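PDB 4WV3: anthranilate-CoA ligase from Stigmatella aurantiaca, which belongs to the ANL superfamily of AMP-binding enzymes, with a large N-terminal part and a smaller C-terminal domain. Local coordinates for residues I185-W199 and G318-R330. Sequence-based numbering, arbitrary orientation.
Sequences IPHAHKDYPLTAQLW and GCTENFHIFISNR. With 3UK (5'-O-[(S)-[(2-aminobenzoyl)oxy](hydroxy)phosphoryl]adenosine), chain C.
Phe323 and Trp199 each carry CG anti to the backbone N (chi1 -163° and -177°), which throws the phenyl ring against His187, Tyr192 and Thr195, and the indole across His324 and Ile325. A flat, apolar phenyl can present its edge to two ring faces at once: those of His187, centroids 5.2 Å apart, and Tyr192, an edge-to-face aromatic cluster. Threonine suits position 195 because CG2 packs on the phenyl ring while OG1 bonds to Asp191 O. Histidine suits its place because both ring nitrogens work in the ring plane. His187 NE2 donates to Thr320 O (2.5 Å), meeting the carbonyl almost end-on, while ND1 donates to Asp191 OD2 (2.9 Å) from above the carboxylate plane. These two bonds fix the imidazole's rotation; Ala188 N, reaching OD2 from the opposite face, steadies the carboxylate. Thr320 in turn gives its backbone N and its OG1 (2.6 Å) to O05 of the bound 3UK, so His187 probably helps position Thr320 from the second shell. At the other end Ile325 CB lies over the five-membered ring of Trp199, 3.8 Å from its centroid, and Trp199 NE1 donates to Ser328 OG (3.2 Å). A broad indole can thus cover a branched aliphatic chain and still satisfy its N-H. His324, oblique to the indole, offers one ring face to C29, at the edge of 3UK's aminobenzoyl ring. The contact joins strand 183-188 and helix 191-204 to the pocket loop that leads into strand 325-328; helix 221-234 packs on Tyr192 and Thr195, and strand 313-318 flanks Ser328.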
loop_
_atom_site.group_PDB
_atom_site.type_symbol
_atom_site.label_atom_id
_atom_site.label_comp_id
_atom_site.label_asym_id
_atom_site.label_seq_id
_atom_site.Cartn_x
_atom_site.Cartn_y
_atom_site.Cartn_z
ATOM N N ILE A 185 7.826 10.510 -3.212
ATOM C CA ILE A 185 7.358 10.919 -1.892
ATOM C C ILE A 185 8.404 10.632 -0.818
ATOM O O ILE A 185 8.623 9.478 -0.448
ATOM C CB ILE A 185 6.030 10.229 -1.533
ATOM C CG1 ILE A 185 4.953 10.609 -2.550
ATOM C CG2 ILE A 185 5.597 10.599 -0.119
ATOM C CD1 ILE A 185 3.634 9.910 -2.344
ATOM N N PRO A 186 9.066 11.690 -0.329
ATOM C CA PRO A 186 10.091 11.576 0.713
ATOM C C PRO A 186 9.502 11.615 2.121
ATOM O O PRO A 186 8.631 12.438 2.408
ATOM C CB PRO A 186 10.962 12.811 0.470
ATOM C CG PRO A 186 10.015 13.819 -0.084
ATOM C CD PRO A 186 8.980 13.057 -0.874
ATOM N N HIS A 187 9.976 10.724 2.987
ATOM C CA HIS A 187 9.563 10.719 4.386
ATOM C C HIS A 187 10.766 10.831 5.315
ATOM O O HIS A 187 11.850 10.335 5.009
ATOM C CB HIS A 187 8.750 9.465 4.720
ATOM C CG HIS A 187 7.297 9.580 4.383
ATOM N ND1 HIS A 187 6.421 10.349 5.119
ATOM C CD2 HIS A 187 6.563 9.019 3.393
ATOM C CE1 HIS A 187 5.213 10.261 4.595
ATOM N NE2 HIS A 187 5.270 9.459 3.546
ATOM N N ALA A 188 10.563 11.487 6.451
ATOM C CA ALA A 188 11.633 11.697 7.415
ATOM C C ALA A 188 11.732 10.534 8.394
ATOM O O ALA A 188 10.835 9.692 8.462
ATOM C CB ALA A 188 11.422 13.004 8.160
ATOM N N HIS A 189 12.828 10.495 9.146
ATOM C CA HIS A 189 13.045 9.459 10.150
ATOM C C HIS A 189 11.909 9.418 11.166
ATOM O O HIS A 189 11.499 8.345 11.603
ATOM C CB HIS A 189 14.374 9.681 10.878
ATOM C CG HIS A 189 15.583 9.503 10.011
ATOM N ND1 HIS A 189 16.288 8.321 9.953
ATOM C CD2 HIS A 189 16.214 10.359 9.173
ATOM C CE1 HIS A 189 17.302 8.456 9.116
ATOM N NE2 HIS A 189 17.278 9.683 8.628
ATOM N N LYS A 190 11.399 10.593 11.527
ATOM C CA LYS A 190 10.363 10.712 12.549
ATOM C C LYS A 190 9.062 10.008 12.170
ATOM O O LYS A 190 8.320 9.556 13.040
ATOM C CB LYS A 190 10.078 12.185 12.858
ATOM C CG LYS A 190 9.532 12.980 11.683
ATOM C CD LYS A 190 9.064 14.359 12.117
ATOM C CE LYS A 190 8.616 15.191 10.924
ATOM N NZ LYS A 190 7.515 14.539 10.160
ATOM N N ASP A 191 8.793 9.913 10.873
ATOM C CA ASP A 191 7.529 9.370 10.389
ATOM C C ASP A 191 7.352 7.893 10.724
ATOM O O ASP A 191 6.228 7.411 10.865
ATOM C CB ASP A 191 7.405 9.585 8.880
ATOM C CG ASP A 191 7.432 11.050 8.500
ATOM O OD1 ASP A 191 7.004 11.884 9.326
ATOM O OD2 ASP A 191 7.882 11.369 7.380
ATOM N N TYR A 192 8.463 7.179 10.860
ATOM C CA TYR A 192 8.417 5.737 11.093
ATOM C C TYR A 192 7.950 5.324 12.498
ATOM O O TYR A 192 7.024 4.522 12.620
ATOM C CB TYR A 192 9.747 5.075 10.703
ATOM C CG TYR A 192 9.950 4.998 9.208
ATOM C CD1 TYR A 192 9.789 3.798 8.530
ATOM C CD2 TYR A 192 10.279 6.129 8.471
ATOM C CE1 TYR A 192 9.965 3.720 7.164
ATOM C CE2 TYR A 192 10.453 6.062 7.102
ATOM C CZ TYR A 192 10.295 4.854 6.454
ATOM O OH TYR A 192 10.467 4.776 5.093
ATOM N N PRO A 193 8.573 5.865 13.563
ATOM C CA PRO A 193 8.038 5.494 14.878
ATOM C C PRO A 193 6.689 6.154 15.154
ATOM O O PRO A 193 5.902 5.631 15.943
ATOM C CB PRO A 193 9.099 6.026 15.846
ATOM C CG PRO A 193 9.736 7.149 15.119
ATOM C CD PRO A 193 9.762 6.728 13.682
ATOM N N LEU A 194 6.429 7.285 14.504
ATOM C CA LEU A 194 5.167 7.996 14.677
ATOM C C LEU A 194 3.982 7.205 14.130
ATOM O O LEU A 194 2.982 7.020 14.822
ATOM C CB LEU A 194 5.227 9.377 14.024
ATOM C CG LEU A 194 5.891 10.492 14.831
ATOM C CD1 LEU A 194 5.995 11.766 14.003
ATOM C CD2 LEU A 194 5.118 10.746 16.111
ATOM N N THR A 195 4.093 6.738 12.890
ATOM C CA THR A 195 3.040 5.919 12.296
ATOM C C THR A 195 2.921 4.582 13.020
ATOM O O THR A 195 1.827 4.034 13.153
ATOM C CB THR A 195 3.277 5.661 10.793
ATOM O OG1 THR A 195 4.587 5.113 10.598
ATOM C CG2 THR A 195 3.143 6.951 9.997
ATOM N N ALA A 196 4.052 4.066 13.490
ATOM C CA ALA A 196 4.073 2.797 14.208
ATOM C C ALA A 196 3.323 2.901 15.527
ATOM O O ALA A 196 2.698 1.940 15.977
ATOM C CB ALA A 196 5.505 2.339 14.443
ATOM N N GLN A 197 3.384 4.077 16.141
ATOM C CA GLN A 197 2.712 4.308 17.412
ATOM C C GLN A 197 1.255 4.710 17.206
ATOM O O GLN A 197 0.353 4.129 17.811
ATOM C CB GLN A 197 3.440 5.385 18.217
ATOM C CG GLN A 197 2.888 5.586 19.618
ATOM C CD GLN A 197 3.108 4.379 20.509
ATOM O OE1 GLN A 197 4.217 3.851 20.594
ATOM N NE2 GLN A 197 2.049 3.933 21.174
ATOM N N LEU A 198 1.033 5.699 16.344
ATOM C CA LEU A 198 -0.297 6.272 16.144
ATOM C C LEU A 198 -1.330 5.272 15.628
ATOM O O LEU A 198 -2.488 5.301 16.046
ATOM C CB LEU A 198 -0.229 7.490 15.219
ATOM C CG LEU A 198 0.470 8.729 15.788
ATOM C CD1 LEU A 198 0.469 9.867 14.776
ATOM C CD2 LEU A 198 -0.177 9.164 17.096
ATOM N N TRP A 199 -0.919 4.390 14.724
ATOM C CA TRP A 199 -1.842 3.392 14.193
ATOM C C TRP A 199 -1.483 1.965 14.605
ATOM O O TRP A 199 -2.343 1.217 15.069
ATOM C CB TRP A 199 -1.946 3.486 12.670
ATOM C CG TRP A 199 -2.944 2.524 12.106
ATOM C CD1 TRP A 199 -4.281 2.737 11.934
ATOM C CD2 TRP A 199 -2.690 1.188 11.656
ATOM N NE1 TRP A 199 -4.872 1.618 11.399
ATOM C CE2 TRP A 199 -3.917 0.653 11.218
ATOM C CE3 TRP A 199 -1.542 0.393 11.578
ATOM C CZ2 TRP A 199 -4.031 -0.639 10.711
ATOM C CZ3 TRP A 199 -1.656 -0.889 11.072
ATOM C CH2 TRP A 199 -2.891 -1.393 10.644
ATOM N N GLY A 318 -5.104 4.746 4.109
ATOM C CA GLY A 318 -3.825 5.413 4.234
ATOM C C GLY A 318 -3.342 5.856 2.870
ATOM O O GLY A 318 -3.919 5.487 1.848
ATOM N N CYS A 319 -2.290 6.662 2.851
ATOM C CA CYS A 319 -1.682 7.082 1.598
ATOM C C CYS A 319 -0.179 7.201 1.786
ATOM O O CYS A 319 0.305 7.308 2.914
ATOM C CB CYS A 319 -2.278 8.405 1.110
ATOM S SG CYS A 319 -1.981 9.821 2.191
ATOM N N THR A 320 0.557 7.172 0.682
ATOM C CA THR A 320 2.011 7.216 0.740
ATOM C C THR A 320 2.495 8.578 1.239
ATOM O O THR A 320 3.548 8.680 1.871
ATOM C CB THR A 320 2.634 6.882 -0.628
ATOM O OG1 THR A 320 2.057 5.671 -1.129
ATOM C CG2 THR A 320 4.142 6.708 -0.510
ATOM N N GLU A 321 1.710 9.617 0.972
ATOM C CA GLU A 321 2.033 10.963 1.442
ATOM C C GLU A 321 2.014 11.042 2.968
ATOM O O GLU A 321 2.736 11.841 3.565
ATOM C CB GLU A 321 1.067 11.995 0.852
ATOM C CG GLU A 321 1.229 12.239 -0.644
ATOM C CD GLU A 321 0.503 11.215 -1.498
ATOM O OE1 GLU A 321 -0.038 10.238 -0.937
ATOM O OE2 GLU A 321 0.472 11.391 -2.734
ATOM N N ASN A 322 1.183 10.212 3.592
ATOM C CA ASN A 322 1.087 10.160 5.047
ATOM C C ASN A 322 1.818 8.938 5.594
ATOM O O ASN A 322 1.851 8.707 6.803
ATOM C CB ASN A 322 -0.379 10.125 5.481
ATOM C CG ASN A 322 -0.551 10.326 6.975
ATOM O OD1 ASN A 322 0.021 11.248 7.555
ATOM N ND2 ASN A 322 -1.326 9.452 7.606
ATOM N N PHE A 323 2.392 8.146 4.696
ATOM C CA PHE A 323 3.096 6.932 5.091
ATOM C C PHE A 323 2.122 5.784 5.337
ATOM O O PHE A 323 2.220 4.731 4.708
ATOM C CB PHE A 323 3.938 7.186 6.343
ATOM C CG PHE A 323 4.995 6.145 6.585
ATOM C CD1 PHE A 323 6.174 6.154 5.859
ATOM C CD2 PHE A 323 4.807 5.157 7.538
ATOM C CE1 PHE A 323 7.146 5.198 6.078
ATOM C CE2 PHE A 323 5.776 4.198 7.762
ATOM C CZ PHE A 323 6.948 4.218 7.031
ATOM N N HIS A 324 1.184 5.992 6.256
ATOM C CA HIS A 324 0.192 4.968 6.582
ATOM C C HIS A 324 -1.200 5.483 6.951
ATOM O O HIS A 324 -1.539 6.639 6.697
ATOM C CB HIS A 324 0.747 4.068 7.689
ATOM C CG HIS A 324 0.417 2.618 7.504
ATOM N ND1 HIS A 324 -0.656 2.013 8.120
ATOM C CD2 HIS A 324 1.016 1.657 6.761
ATOM C CE1 HIS A 324 -0.703 0.740 7.770
ATOM N NE2 HIS A 324 0.301 0.498 6.947
ATOM N N ILE A 325 -1.992 4.604 7.558
ATOM C CA ILE A 325 -3.416 4.835 7.795
ATOM C C ILE A 325 -3.724 6.019 8.715
ATOM O O ILE A 325 -3.102 6.180 9.765
ATOM C CB ILE A 325 -4.091 3.555 8.343
ATOM C CG1 ILE A 325 -3.947 2.412 7.335
ATOM C CG2 ILE A 325 -5.554 3.803 8.660
ATOM C CD1 ILE A 325 -4.663 1.143 7.735
ATOM N N PHE A 326 -4.688 6.843 8.308
ATOM C CA PHE A 326 -5.108 8.000 9.096
ATOM C C PHE A 326 -6.579 7.931 9.521
ATOM O O PHE A 326 -7.009 8.660 10.416
ATOM C CB PHE A 326 -4.807 9.311 8.358
ATOM C CG PHE A 326 -5.303 9.344 6.938
ATOM C CD1 PHE A 326 -6.525 9.918 6.630
ATOM C CD2 PHE A 326 -4.539 8.813 5.910
ATOM C CE1 PHE A 326 -6.981 9.951 5.326
ATOM C CE2 PHE A 326 -4.990 8.843 4.604
ATOM C CZ PHE A 326 -6.213 9.414 4.312
ATOM N N ILE A 327 -7.347 7.062 8.866
ATOM C CA ILE A 327 -8.709 6.749 9.294
ATOM C C ILE A 327 -8.875 5.238 9.289
ATOM O O ILE A 327 -8.713 4.601 8.249
ATOM C CB ILE A 327 -9.774 7.331 8.344
ATOM C CG1 ILE A 327 -9.464 8.784 7.986
ATOM C CG2 ILE A 327 -11.161 7.207 8.960
ATOM C CD1 ILE A 327 -10.379 9.348 6.919
ATOM N N SER A 328 -9.205 4.660 10.440
ATOM C CA SER A 328 -9.274 3.206 10.544
ATOM C C SER A 328 -10.393 2.699 11.442
ATOM O O SER A 328 -10.931 3.435 12.268
ATOM C CB SER A 328 -7.941 2.648 11.045
ATOM O OG SER A 328 -8.002 1.238 11.182
ATOM N N ASN A 329 -10.736 1.427 11.261
ATOM C CA ASN A 329 -11.601 0.723 12.191
ATOM C C ASN A 329 -10.759 0.185 13.340
ATOM O O ASN A 329 -9.532 0.276 13.311
ATOM C CB ASN A 329 -12.333 -0.425 11.493
ATOM C CG ASN A 329 -13.350 0.062 10.479
ATOM O OD1 ASN A 329 -14.511 0.299 10.813
ATOM N ND2 ASN A 329 -12.919 0.208 9.232
ATOM N N ARG A 330 -11.416 -0.374 14.348
ATOM C CA ARG A 330 -10.723 -0.873 15.529
ATOM C C ARG A 330 -11.285 -2.226 15.934
ATOM O O ARG A 330 -12.446 -2.516 15.653
ATOM C CB ARG A 330 -10.865 0.126 16.681
ATOM C CG ARG A 330 -10.082 1.408 16.476
ATOM C CD ARG A 330 -10.738 2.577 17.184
ATOM N NE ARG A 330 -10.050 3.834 16.903
ATOM C CZ ARG A 330 -10.221 4.547 15.794
ATOM N NH1 ARG A 330 -11.056 4.126 14.854
ATOM N NH2 ARG A 330 -9.554 5.681 15.621
HETATM C C10 3UK C . -6.962 4.925 -1.564
HETATM C C15 3UK C . -8.332 3.759 0.162
HETATM C C17 3UK C . -10.638 3.531 0.607
HETATM C C21 3UK C . -7.263 6.365 -1.254
HETATM C C26 3UK C . -2.010 3.086 1.551
HETATM C C28 3UK C . -2.840 2.065 3.576
HETATM O O01 3UK C . -2.822 2.839 -0.709
HETATM C C02 3UK C . -2.205 3.543 0.059
HETATM O O03 3UK C . -1.354 4.565 -0.444
HETATM P P04 3UK C . -1.391 4.986 -1.978
HETATM O O05 3UK C . -0.319 6.095 -2.218
HETATM O O06 3UK C . -2.820 5.575 -2.410
HETATM C C07 3UK C . -3.677 6.159 -1.416
HETATM C C08 3UK C . -5.073 6.200 -1.968
HETATM O O09 3UK C . -5.617 4.862 -2.020
HETATM N N11 3UK C . -7.119 4.114 -0.400
HETATM C C12 3UK C . -6.106 3.559 0.330
HETATM N N13 3UK C . -6.658 2.853 1.356
HETATM C C14 3UK C . -8.036 2.961 1.275
HETATM N N16 3UK C . -9.626 4.029 -0.150
HETATM N N18 3UK C . -10.425 2.769 1.672
HETATM C C19 3UK C . -9.174 2.457 2.045
HETATM N N20 3UK C . -8.955 1.640 3.187
HETATM O O22 3UK C . -7.931 6.959 -2.350
HETATM C C23 3UK C . -5.955 6.974 -1.076
HETATM O O24 3UK C . -5.995 8.355 -1.488
HETATM O O25 3UK C . -1.041 3.786 -2.842
HETATM C C27 3UK C . -3.031 2.468 2.231
HETATM C C29 3UK C . -1.585 2.304 4.231
HETATM C C30 3UK C . -0.564 2.925 3.553
HETATM C C31 3UK C . -0.752 3.325 2.207
HETATM N N32 3UK C . 0.334 3.986 1.483
#